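Local coordinates for CRISPR-associated protein,CRISPR-associated endonuclease Cas9 (Corynebacterium diphtheriae, PDB 6JOO) that cleaves invading DNA under RNA guidance in CRISPR immunity, the natural protein using RuvC-like and HNH domains for the two DNA strands, at residues G665-S673 / V720-P730; K761-R769 / A891-G899. All coordinates share one frame; numbering follows the deposited sequence.

Contact 1. Residues G665-S673 / V720-P730; sequences GKLSKVKLS and VYAGDNIGLFP. With nucleotides of chain B.
L667 and F729 cross at a slant, with CD1 of L667 3.6 Å from CD1 of the F729 ring. L667 CG lies opposite its own backbone N (chi1 -151°), which brings the branch over the partner strand; its other methyl, CD2, rests on CA of G727, where no side chain stands in the way. N725 sets its amide across two lysines on the same face of the sheet: ND2 meets K669 CB at 3.5 Å and OD1 meets K671 CG at 3.4 Å. These are contacts with the aliphatic stems, beyond which the extended lysine chains run on to their amino groups. The other face carries S668, V670, I726 and L728, and beyond the strand S668 OG approaches CB of P730. Strands 668-671 and 725-728 form a two-stranded antiparallel sheet within the Cas9 beta-hairpin domain, in the part of the fusion that follows the glycine-serine linker. S668 with L728 and V670 with I726 are its hydrogen-bonded pairs, each with N-H...O=C bonds both ways; the L728 N to S668 O bond measures 2.7 Å. L672 N continues the ladder to D724 O. At this end L672 CD1 packs on V720 CG1 (3.6 Å), while A722 O receives both the amide N and, at 3.1 Å, the hydroxyl OG of S673. D724 closes the type I turn from Y721, its OD2 taking Y721 N at 2.8 Å. V720 O accepts from H712, a zinc ligand, and the Y721 ring meets the H712 ring. At the far end K666, bent at its last torsion (chi4 -72°), reaches the guide RNA, its NZ donating to OP2 of the guanosine nucleotide 24 of chain B over 3.0 Å.

Contact 2. Residues K761-R769 / A891-G899; sequences KKPAFAMLR and AVNKLFSDG. With nucleotides of chain C; nucleotides of chain D.
One hydrogen bond joins the segments: the backbone N of F765 gives to OD1 of N893, on helix 892-898, over 3.0 Å. The N-H points almost straight at the oxygen (168°), but the donor stands well above the amide's carbonyl plane. With CG anti to N893's own backbone N (chi1 -176°), the side chain leans toward strand 764-769, and OD1 also lies beside CA and CB of A764. Apolar packing is led by F765, whose ring turns one face to F896: CB of F896 makes a CH-pi contact 4.0 Å from the ring centroid. The two aromatic side chains cross at a slant, and F765 CB in turn lies at the edge of the F896 ring. S897 OG comes in at the F765 ring edge, in its plane, 3.3 Å from CD2. Two residues along the strand, M767, a selenomethionine, crosses V892 at about a right angle and touches its CG2 through SE (3.8 Å). Charged and backbone groups beside the packing hold DNA phosphates. R769 directs the edge of its guanidinium at OP2 of DT4 of chain C, with NH1 2.8 Å away, while the NH2 bonds are weak. At the helix start, the N-cap residue A891 gives its backbone N to OP2 of DA2 of chain D, and K894, fully extended, brings NZ to 2.8 Å from OP1 of the same phosphate; the helix N-terminus would be expected to favour that anion. The contact joins the Topo-homology domain to the C-terminal domain, beyond the fusion's linker: strand 764-771 is an edge strand of a three-stranded sheet, next to 749-757, K801 of helix 800-808 touches both A764 and N893, and L895 packs on strand 858-863.

Both segments of contact 1 precede those of contact 2 along the chain, all in the part of the fusion after the linker. Their centres lie about 37 Å apart and their nearest atoms about 13 Å, without touching. They share no sheet: 668-671 and 725-728 form their own two-stranded sheet in the beta-hairpin domain, whereas contact 2 sets a strand of the three-stranded Topo-homology sheet against a helix of the C-terminal domain. Contact 1 reaches guide RNA and contact 2 both DNA chains, so the two touch different nucleic acids of the complex. In Cas9 proteins the Topo-homology and C-terminal domains generally serve PAM recognition; the bonds of contact 2 go to the DNA backbone, not to bases.

Contact 1. Residues G665-S673 / V720-P730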
loop_
_atom_site.group_PDB
_atom_site.type_symbol
_atom_site.label_atom_id
_atom_site.label_comp_id
_atom_site.label_asym_id
_atom_site.label_seq_id
_atom_site.Cartn_x
_atom_site.Cartn_y
_atom_site.Cartn_z
ATOM N N GLY A 665 -24.649 7.026 -3.741
ATOM C CA GLY A 665 -25.739 7.924 -4.068
ATOM C C GLY A 665 -27.091 7.247 -4.005
ATOM O O GLY A 665 -27.177 6.017 -4.063
ATOM N N LYS A 666 -28.155 8.034 -3.879
ATOM C CA LYS A 666 -29.492 7.462 -3.824
ATOM C C LYS A 666 -29.867 6.872 -5.176
ATOM O O LYS A 666 -29.629 7.477 -6.225
ATOM C CB LYS A 666 -30.516 8.520 -3.413
ATOM C CG LYS A 666 -30.345 9.078 -2.006
ATOM C CD LYS A 666 -31.222 10.310 -1.808
ATOM C CE LYS A 666 -31.226 10.786 -0.363
ATOM N NZ LYS A 666 -31.985 9.862 0.529
ATOM N N LEU A 667 -30.450 5.680 -5.146
ATOM C CA LEU A 667 -30.943 5.055 -6.360
ATOM C C LEU A 667 -32.255 5.709 -6.791
ATOM O O LEU A 667 -32.921 6.397 -6.014
ATOM C CB LEU A 667 -31.140 3.557 -6.139
ATOM C CG LEU A 667 -30.979 2.643 -7.350
ATOM C CD1 LEU A 667 -29.577 2.766 -7.917
ATOM C CD2 LEU A 667 -31.271 1.210 -6.955
ATOM N N SER A 668 -32.619 5.493 -8.051
ATOM C CA SER A 668 -33.874 5.996 -8.599
ATOM C C SER A 668 -34.869 4.849 -8.691
ATOM O O SER A 668 -34.633 3.870 -9.408
ATOM C CB SER A 668 -33.667 6.636 -9.971
ATOM O OG SER A 668 -33.049 7.902 -9.851
ATOM N N LYS A 669 -35.980 4.975 -7.973
ATOM C CA LYS A 669 -37.003 3.942 -7.922
ATOM C C LYS A 669 -38.187 4.357 -8.786
ATOM O O LYS A 669 -38.713 5.464 -8.640
ATOM C CB LYS A 669 -37.435 3.693 -6.476
ATOM C CG LYS A 669 -36.251 3.542 -5.530
ATOM C CD LYS A 669 -36.607 2.783 -4.265
ATOM C CE LYS A 669 -35.362 2.529 -3.426
ATOM N NZ LYS A 669 -35.647 1.661 -2.250
ATOM N N VAL A 670 -38.591 3.469 -9.690
ATOM C CA VAL A 670 -39.614 3.759 -10.688
ATOM C C VAL A 670 -40.556 2.568 -10.781
ATOM O O VAL A 670 -40.116 1.415 -10.782
ATOM C CB VAL A 670 -38.981 4.077 -12.059
ATOM C CG1 VAL A 670 -40.005 3.956 -13.176
ATOM C CG2 VAL A 670 -38.372 5.471 -12.048
ATOM N N LYS A 671 -41.856 2.852 -10.850
ATOM C CA LYS A 671 -42.845 1.788 -10.962
ATOM C C LYS A 671 -42.659 1.022 -12.266
ATOM O O LYS A 671 -42.294 1.595 -13.297
ATOM C CB LYS A 671 -44.258 2.369 -10.877
ATOM C CG LYS A 671 -44.554 3.068 -9.554
ATOM C CD LYS A 671 -45.895 3.780 -9.579
ATOM C CE LYS A 671 -46.139 4.543 -8.284
ATOM N NZ LYS A 671 -47.400 5.338 -8.327
ATOM N N LEU A 672 -42.908 -0.288 -12.208
ATOM C CA LEU A 672 -42.690 -1.145 -13.369
ATOM C C LEU A 672 -43.591 -0.757 -14.536
ATOM O O LEU A 672 -43.208 -0.929 -15.699
ATOM C CB LEU A 672 -42.914 -2.607 -12.978
ATOM C CG LEU A 672 -42.378 -3.721 -13.881
ATOM C CD1 LEU A 672 -42.169 -4.968 -13.054
ATOM C CD2 LEU A 672 -43.319 -4.025 -15.037
ATOM N N SER A 673 -44.782 -0.229 -14.251
ATOM C CA SER A 673 -45.732 0.129 -15.297
ATOM C C SER A 673 -45.324 1.367 -16.080
ATOM O O SER A 673 -46.032 1.739 -17.021
ATOM C CB SER A 673 -47.118 0.338 -14.685
ATOM O OG SER A 673 -47.069 1.286 -13.633
ATOM N N VAL A 720 -42.284 -9.522 -9.977
ATOM C CA VAL A 720 -42.488 -8.098 -9.740
ATOM C C VAL A 720 -43.659 -7.638 -10.596
ATOM O O VAL A 720 -43.661 -7.846 -11.814
ATOM C CB VAL A 720 -41.224 -7.273 -10.059
ATOM C CG1 VAL A 720 -41.425 -5.826 -9.661
ATOM C CG2 VAL A 720 -40.010 -7.847 -9.349
ATOM N N TYR A 721 -44.651 -7.019 -9.962
ATOM C CA TYR A 721 -45.843 -6.564 -10.660
ATOM C C TYR A 721 -45.668 -5.128 -11.151
ATOM O O TYR A 721 -44.700 -4.440 -10.820
ATOM C CB TYR A 721 -47.071 -6.676 -9.755
ATOM C CG TYR A 721 -47.541 -8.097 -9.530
ATOM C CD1 TYR A 721 -46.953 -8.899 -8.562
ATOM C CD2 TYR A 721 -48.578 -8.634 -10.285
ATOM C CE1 TYR A 721 -47.381 -10.197 -8.353
ATOM C CE2 TYR A 721 -49.012 -9.930 -10.083
ATOM C CZ TYR A 721 -48.410 -10.707 -9.116
ATOM O OH TYR A 721 -48.838 -11.998 -8.909
ATOM N N ALA A 722 -46.634 -4.676 -11.954
ATOM C CA ALA A 722 -46.557 -3.340 -12.533
ATOM C C ALA A 722 -46.689 -2.240 -11.488
ATOM O O ALA A 722 -46.363 -1.084 -11.780
ATOM C CB ALA A 722 -47.632 -3.169 -13.605
ATOM N N GLY A 723 -47.160 -2.564 -10.287
ATOM C CA GLY A 723 -47.292 -1.590 -9.226
ATOM C C GLY A 723 -46.120 -1.509 -8.279
ATOM O O GLY A 723 -46.186 -0.788 -7.279
ATOM N N ASP A 724 -45.041 -2.230 -8.562
ATOM C CA ASP A 724 -43.869 -2.256 -7.705
ATOM C C ASP A 724 -42.776 -1.355 -8.266
ATOM O O ASP A 724 -42.698 -1.115 -9.474
ATOM C CB ASP A 724 -43.336 -3.682 -7.557
ATOM C CG ASP A 724 -44.349 -4.624 -6.941
ATOM O OD1 ASP A 724 -44.923 -4.274 -5.890
ATOM O OD2 ASP A 724 -44.577 -5.713 -7.509
ATOM N N ASN A 725 -41.928 -0.863 -7.368
ATOM C CA ASN A 725 -40.791 -0.040 -7.754
ATOM C C ASN A 725 -39.615 -0.906 -8.186
ATOM O O ASN A 725 -39.369 -1.977 -7.623
ATOM C CB ASN A 725 -40.365 0.856 -6.592
ATOM C CG ASN A 725 -41.160 2.136 -6.521
ATOM O OD1 ASN A 725 -42.108 2.336 -7.279
ATOM N ND2 ASN A 725 -40.778 3.015 -5.605
ATOM N N ILE A 726 -38.882 -0.432 -9.188
ATOM C CA ILE A 726 -37.635 -1.054 -9.609
ATOM C C ILE A 726 -36.544 0.004 -9.565
ATOM O O ILE A 726 -36.800 1.199 -9.729
ATOM C CB ILE A 726 -37.737 -1.693 -11.011
ATOM C CG1 ILE A 726 -37.856 -0.623 -12.094
ATOM C CG2 ILE A 726 -38.930 -2.627 -11.082
ATOM C CD1 ILE A 726 -37.823 -1.190 -13.493
ATOM N N GLY A 727 -35.309 -0.446 -9.324
ATOM C CA GLY A 727 -34.195 0.466 -9.148
ATOM C C GLY A 727 -33.457 0.718 -10.446
ATOM O O GLY A 727 -33.070 -0.221 -11.147
ATOM N N LEU A 728 -33.260 1.995 -10.764
ATOM C CA LEU A 728 -32.490 2.407 -11.925
ATOM C C LEU A 728 -31.415 3.390 -11.491
ATOM O O LEU A 728 -31.596 4.150 -10.536
ATOM C CB LEU A 728 -33.370 3.057 -12.999
ATOM C CG LEU A 728 -34.598 2.293 -13.489
ATOM C CD1 LEU A 728 -35.307 3.114 -14.545
ATOM C CD2 LEU A 728 -34.220 0.931 -14.039
ATOM N N PHE A 729 -30.296 3.368 -12.197
ATOM C CA PHE A 729 -29.223 4.307 -11.906
ATOM C C PHE A 729 -29.623 5.702 -12.371
ATOM O O PHE A 729 -30.087 5.865 -13.505
ATOM C CB PHE A 729 -27.931 3.872 -12.589
ATOM C CG PHE A 729 -27.329 2.625 -12.011
ATOM C CD1 PHE A 729 -27.250 2.445 -10.641
ATOM C CD2 PHE A 729 -26.841 1.631 -12.841
ATOM C CE1 PHE A 729 -26.692 1.295 -10.109
ATOM C CE2 PHE A 729 -26.285 0.480 -12.319
ATOM C CZ PHE A 729 -26.211 0.312 -10.951
ATOM N N PRO A 730 -29.460 6.730 -11.534
ATOM C CA PRO A 730 -29.845 8.088 -11.949
ATOM C C PRO A 730 -28.889 8.718 -12.946
ATOM O O PRO A 730 -29.206 9.787 -13.483
ATOM C CB PRO A 730 -29.848 8.864 -10.630
ATOM C CG PRO A 730 -28.836 8.158 -9.796
ATOM C CD PRO A 730 -28.946 6.698 -10.154
ATOM P P G B 24 -30.923 6.191 0.500
ATOM O OP1 G B 24 -31.919 6.288 -0.598
ATOM O OP2 G B 24 -30.780 7.311 1.464
ATOM O "O5'" G B 24 -31.244 4.871 1.329
ATOM C "C5'" G B 24 -31.277 3.605 0.688
ATOM C "C4'" G B 24 -31.402 2.476 1.679
ATOM O "O4'" G B 24 -30.169 2.331 2.434
ATOM C "C3'" G B 24 -32.463 2.634 2.756
ATOM O "O3'" G B 24 -33.775 2.352 2.301
ATOM C "C2'" G B 24 -31.971 1.680 3.836
ATOM O "O2'" G B 24 -32.258 0.336 3.479
ATOM C "C1'" G B 24 -30.460 1.884 3.744
ATOM N N9 G B 24 -29.983 2.885 4.719
ATOM C C8 G B 24 -29.551 4.164 4.467
ATOM N N7 G B 24 -29.195 4.805 5.549
ATOM C C5 G B 24 -29.405 3.899 6.580
ATOM C C6 G B 24 -29.197 4.027 7.979
ATOM O O6 G B 24 -28.771 5.001 8.614
ATOM N N1 G B 24 -29.544 2.856 8.648
ATOM C C2 G B 24 -30.028 1.714 8.054
ATOM N N2 G B 24 -30.309 0.683 8.861
ATOM N N3 G B 24 -30.225 1.587 6.754
ATOM C C4 G B 24 -29.894 2.709 6.082
ATOM P P U B 23 -26.468 10.068 1.107
ATOM O OP1 U B 23 -27.088 10.845 0.002
ATOM O OP2 U B 23 -26.664 10.501 2.512
ATOM O "O5'" U B 23 -26.979 8.568 0.988
ATOM C "C5'" U B 23 -26.921 7.878 -0.251
ATOM C "C4'" U B 23 -27.071 6.392 -0.055
ATOM O "O4'" U B 23 -25.985 5.892 0.768
ATOM C "C3'" U B 23 -28.321 5.941 0.682
ATOM O "O3'" U B 23 -29.476 5.906 -0.139
ATOM C "C2'" U B 23 -27.910 4.578 1.223
ATOM O "O2'" U B 23 -27.972 3.595 0.201
ATOM C "C1'" U B 23 -26.441 4.820 1.567
ATOM N N1 U B 23 -26.258 5.170 2.993
ATOM C C2 U B 23 -26.314 4.149 3.926
ATOM O O2 U B 23 -26.503 2.979 3.632
ATOM N N3 U B 23 -26.138 4.547 5.229
ATOM C C4 U B 23 -25.917 5.829 5.685
ATOM O O4 U B 23 -25.779 6.029 6.894
ATOM C C5 U B 23 -25.873 6.824 4.658
ATOM C C6 U B 23 -26.042 6.469 3.381
#

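Contact 2. Residues K761-R769 / A891-G899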
loop_
_atom_site.group_PDB
_atom_site.type_symbol
_atom_site.label_atom_id
_atom_site.label_comp_id
_atom_site.label_asym_id
_atom_site.label_seq_id
_atom_site.Cartn_x
_atom_site.Cartn_y
_atom_site.Cartn_z
ATOM N N LYS A 761 -20.426 -0.927 -45.229
ATOM C CA LYS A 761 -20.143 0.440 -45.652
ATOM C C LYS A 761 -18.643 0.665 -45.779
ATOM O O LYS A 761 -18.146 1.087 -46.829
ATOM C CB LYS A 761 -20.758 1.433 -44.664
ATOM N N LYS A 762 -17.907 0.376 -44.715
ATOM C CA LYS A 762 -16.462 0.525 -44.664
ATOM C C LYS A 762 -15.993 -0.025 -43.325
ATOM O O LYS A 762 -16.643 0.211 -42.298
ATOM C CB LYS A 762 -16.050 1.990 -44.836
ATOM C CG LYS A 762 -14.551 2.235 -44.814
ATOM C CD LYS A 762 -14.241 3.715 -44.676
ATOM C CE LYS A 762 -12.843 3.928 -44.114
ATOM N NZ LYS A 762 -12.600 5.341 -43.711
ATOM N N PRO A 763 -14.894 -0.775 -43.294
ATOM C CA PRO A 763 -14.419 -1.333 -42.022
ATOM C C PRO A 763 -14.076 -0.233 -41.027
ATOM O O PRO A 763 -13.267 0.655 -41.309
ATOM C CB PRO A 763 -13.182 -2.141 -42.431
ATOM C CG PRO A 763 -12.775 -1.581 -43.756
ATOM C CD PRO A 763 -14.050 -1.191 -44.427
ATOM N N ALA A 764 -14.706 -0.298 -39.856
ATOM C CA ALA A 764 -14.493 0.653 -38.777
ATOM C C ALA A 764 -13.911 -0.059 -37.561
ATOM O O ALA A 764 -13.994 -1.284 -37.434
ATOM C CB ALA A 764 -15.800 1.360 -38.391
ATOM N N PHE A 765 -13.326 0.727 -36.658
ATOM C CA PHE A 765 -12.682 0.207 -35.459
ATOM C C PHE A 765 -13.350 0.795 -34.223
ATOM O O PHE A 765 -13.487 2.016 -34.106
ATOM C CB PHE A 765 -11.184 0.523 -35.458
ATOM C CG PHE A 765 -10.433 -0.108 -36.596
ATOM C CD1 PHE A 765 -10.008 -1.421 -36.514
ATOM C CD2 PHE A 765 -10.149 0.614 -37.744
ATOM C CE1 PHE A 765 -9.315 -2.006 -37.556
ATOM C CE2 PHE A 765 -9.456 0.035 -38.789
ATOM C CZ PHE A 765 -9.039 -1.277 -38.694
ATOM N N ALA A 766 -13.761 -0.077 -33.312
ATOM C CA ALA A 766 -14.397 0.297 -32.061
ATOM C C ALA A 766 -13.604 -0.281 -30.896
ATOM O O ALA A 766 -12.661 -1.058 -31.076
ATOM C CB ALA A 766 -15.849 -0.193 -32.012
HETATM N N MSE A 767 -14.017 0.088 -29.689
HETATM C CA MSE A 767 -13.277 -0.271 -28.486
HETATM C C MSE A 767 -14.215 -0.649 -27.346
HETATM O O MSE A 767 -15.238 -0.000 -27.128
HETATM C CB MSE A 767 -12.379 0.891 -28.069
HETATM C CG MSE A 767 -11.677 0.704 -26.744
HETATM SE SE MSE A 767 -11.052 2.403 -26.029
HETATM C CE MSE A 767 -9.194 1.913 -25.732
ATOM N N LEU A 768 -13.864 -1.704 -26.619
ATOM C CA LEU A 768 -14.641 -2.179 -25.479
ATOM C C LEU A 768 -13.783 -2.051 -24.228
ATOM O O LEU A 768 -12.774 -2.751 -24.088
ATOM C CB LEU A 768 -15.091 -3.622 -25.688
ATOM C CG LEU A 768 -15.672 -4.321 -24.460
ATOM C CD1 LEU A 768 -16.941 -3.628 -24.008
ATOM C CD2 LEU A 768 -15.933 -5.786 -24.765
ATOM N N ARG A 769 -14.181 -1.163 -23.320
ATOM C CA ARG A 769 -13.461 -0.957 -22.068
ATOM C C ARG A 769 -13.993 -1.944 -21.035
ATOM O O ARG A 769 -15.139 -1.830 -20.591
ATOM C CB ARG A 769 -13.617 0.482 -21.590
ATOM C CG ARG A 769 -13.142 1.517 -22.593
ATOM C CD ARG A 769 -13.306 2.923 -22.046
ATOM N NE ARG A 769 -14.682 3.213 -21.654
ATOM C CZ ARG A 769 -15.080 4.376 -21.151
ATOM N NH1 ARG A 769 -14.208 5.360 -20.982
ATOM N NH2 ARG A 769 -16.348 4.556 -20.814
ATOM N N ALA A 891 -10.017 9.816 -31.469
ATOM C CA ALA A 891 -11.089 8.842 -31.593
ATOM C C ALA A 891 -10.518 7.498 -32.022
ATOM O O ALA A 891 -9.604 7.429 -32.848
ATOM C CB ALA A 891 -12.139 9.316 -32.597
ATOM N N VAL A 892 -11.065 6.426 -31.451
ATOM C CA VAL A 892 -10.554 5.087 -31.725
ATOM C C VAL A 892 -10.714 4.741 -33.200
ATOM O O VAL A 892 -9.797 4.193 -33.826
ATOM C CB VAL A 892 -11.256 4.066 -30.813
ATOM C CG1 VAL A 892 -11.114 2.653 -31.364
ATOM C CG2 VAL A 892 -10.695 4.163 -29.399
ATOM N N ASN A 893 -11.872 5.062 -33.784
ATOM C CA ASN A 893 -12.104 4.717 -35.183
ATOM C C ASN A 893 -11.215 5.531 -36.112
ATOM O O ASN A 893 -10.671 4.995 -37.085
ATOM C CB ASN A 893 -13.574 4.915 -35.545
ATOM C CG ASN A 893 -13.880 4.482 -36.963
ATOM O OD1 ASN A 893 -13.209 3.605 -37.506
ATOM N ND2 ASN A 893 -14.885 5.100 -37.575
ATOM N N LYS A 894 -11.055 6.825 -35.834
ATOM C CA LYS A 894 -10.196 7.655 -36.671
ATOM C C LYS A 894 -8.738 7.229 -36.553
ATOM O O LYS A 894 -8.017 7.168 -37.555
ATOM C CB LYS A 894 -10.360 9.127 -36.289
ATOM C CG LYS A 894 -9.636 10.103 -37.203
ATOM C CD LYS A 894 -9.706 11.519 -36.649
ATOM C CE LYS A 894 -9.175 12.534 -37.653
ATOM N NZ LYS A 894 -9.128 13.906 -37.067
ATOM N N LEU A 895 -8.297 6.909 -35.335
ATOM C CA LEU A 895 -6.893 6.586 -35.099
ATOM C C LEU A 895 -6.492 5.292 -35.795
ATOM O O LEU A 895 -5.444 5.221 -36.444
ATOM C CB LEU A 895 -6.634 6.486 -33.595
ATOM C CG LEU A 895 -5.281 5.944 -33.139
ATOM C CD1 LEU A 895 -4.176 6.930 -33.451
ATOM C CD2 LEU A 895 -5.300 5.620 -31.656
ATOM N N PHE A 896 -7.312 4.251 -35.665
ATOM C CA PHE A 896 -6.934 2.942 -36.180
ATOM C C PHE A 896 -7.182 2.818 -37.675
ATOM O O PHE A 896 -6.559 1.980 -38.336
ATOM C CB PHE A 896 -7.688 1.851 -35.423
ATOM C CG PHE A 896 -7.200 1.651 -34.019
ATOM C CD1 PHE A 896 -5.848 1.712 -33.735
ATOM C CD2 PHE A 896 -8.089 1.417 -32.982
ATOM C CE1 PHE A 896 -5.389 1.531 -32.451
ATOM C CE2 PHE A 896 -7.634 1.238 -31.691
ATOM C CZ PHE A 896 -6.282 1.296 -31.426
ATOM N N SER A 897 -8.074 3.641 -38.223
ATOM C CA SER A 897 -8.374 3.548 -39.645
ATOM C C SER A 897 -7.288 4.201 -40.487
ATOM O O SER A 897 -6.896 3.665 -41.529
ATOM C CB SER A 897 -9.733 4.180 -39.932
ATOM O OG SER A 897 -10.746 3.557 -39.159
ATOM N N ASP A 898 -6.782 5.354 -40.046
ATOM C CA ASP A 898 -5.842 6.146 -40.830
ATOM C C ASP A 898 -4.530 6.413 -40.098
ATOM O O ASP A 898 -3.737 7.244 -40.555
ATOM C CB ASP A 898 -6.487 7.477 -41.238
ATOM C CG ASP A 898 -7.773 7.286 -42.028
ATOM O OD1 ASP A 898 -7.832 6.360 -42.864
ATOM O OD2 ASP A 898 -8.728 8.064 -41.810
ATOM N N GLY A 899 -4.277 5.736 -38.981
ATOM C CA GLY A 899 -3.085 6.020 -38.205
ATOM C C GLY A 899 -1.985 4.998 -38.378
ATOM O O GLY A 899 -0.842 5.242 -37.980
ATOM P P DT C 4 -15.977 7.114 -18.229
ATOM O OP1 DT C 4 -16.744 5.863 -18.048
ATOM O OP2 DT C 4 -15.434 7.470 -19.556
ATOM O "O5'" DT C 4 -16.884 8.322 -17.710
ATOM C "C5'" DT C 4 -17.514 8.230 -16.442
ATOM C "C4'" DT C 4 -18.293 9.495 -16.124
ATOM O "O4'" DT C 4 -17.403 10.642 -16.131
ATOM C "C3'" DT C 4 -19.427 9.823 -17.094
ATOM O "O3'" DT C 4 -20.589 10.162 -16.367
ATOM C "C2'" DT C 4 -18.891 11.012 -17.896
ATOM C "C1'" DT C 4 -17.977 11.687 -16.888
ATOM N N1 DT C 4 -16.863 12.476 -17.518
ATOM C C2 DT C 4 -16.790 13.837 -17.318
ATOM O O2 DT C 4 -17.596 14.460 -16.650
ATOM N N3 DT C 4 -15.728 14.450 -17.934
ATOM C C4 DT C 4 -14.751 13.852 -18.711
ATOM O O4 DT C 4 -13.833 14.488 -19.222
ATOM C C5 DT C 4 -14.886 12.426 -18.879
ATOM C C7 DT C 4 -13.887 11.666 -19.701
ATOM C C6 DT C 4 -15.923 11.816 -18.283
ATOM P P DA D 2 -10.428 13.702 -33.560
ATOM O OP1 DA D 2 -9.149 13.904 -34.276
ATOM O OP2 DA D 2 -10.563 12.623 -32.555
ATOM O "O5'" DA D 2 -10.817 15.076 -32.852
ATOM C "C5'" DA D 2 -10.572 16.307 -33.505
ATOM C "C4'" DA D 2 -11.124 17.457 -32.685
ATOM O "O4'" DA D 2 -12.481 17.159 -32.290
ATOM C "C3'" DA D 2 -10.355 17.758 -31.397
ATOM O "O3'" DA D 2 -9.867 19.085 -31.430
ATOM C "C2'" DA D 2 -11.375 17.554 -30.267
ATOM C "C1'" DA D 2 -12.714 17.629 -30.986
ATOM N N9 DA D 2 -13.741 16.778 -30.385
ATOM C C8 DA D 2 -13.890 15.435 -30.570
ATOM N N7 DA D 2 -14.902 14.918 -29.916
ATOM C C5 DA D 2 -15.459 15.995 -29.254
ATOM C C6 DA D 2 -16.566 16.105 -28.390
ATOM N N6 DA D 2 -17.329 15.064 -28.037
ATOM N N1 DA D 2 -16.859 17.327 -27.900
ATOM C C2 DA D 2 -16.090 18.363 -28.256
ATOM N N3 DA D 2 -15.024 18.384 -29.060
ATOM C C4 DA D 2 -14.760 17.155 -29.532
ATOM O "O5'" DC D 1 -14.730 10.576 -36.091
ATOM C "C5'" DC D 1 -13.647 11.123 -35.347
ATOM C "C4'" DC D 1 -13.677 12.640 -35.386
ATOM O "O4'" DC D 1 -15.035 13.100 -35.240
ATOM C "C3'" DC D 1 -12.911 13.318 -34.271
ATOM O "O3'" DC D 1 -11.569 13.493 -34.666
ATOM C "C2'" DC D 1 -13.626 14.664 -34.126
ATOM C "C1'" DC D 1 -15.049 14.368 -34.611
ATOM N N1 DC D 1 -16.074 14.346 -33.522
ATOM C C2 DC D 1 -16.398 15.526 -32.838
ATOM O O2 DC D 1 -15.823 16.580 -33.140
ATOM N N3 DC D 1 -17.338 15.481 -31.861
ATOM C C4 DC D 1 -17.938 14.327 -31.565
ATOM N N4 DC D 1 -18.857 14.330 -30.594
ATOM C C5 DC D 1 -17.626 13.118 -32.253
ATOM C C6 DC D 1 -16.699 13.174 -33.214
#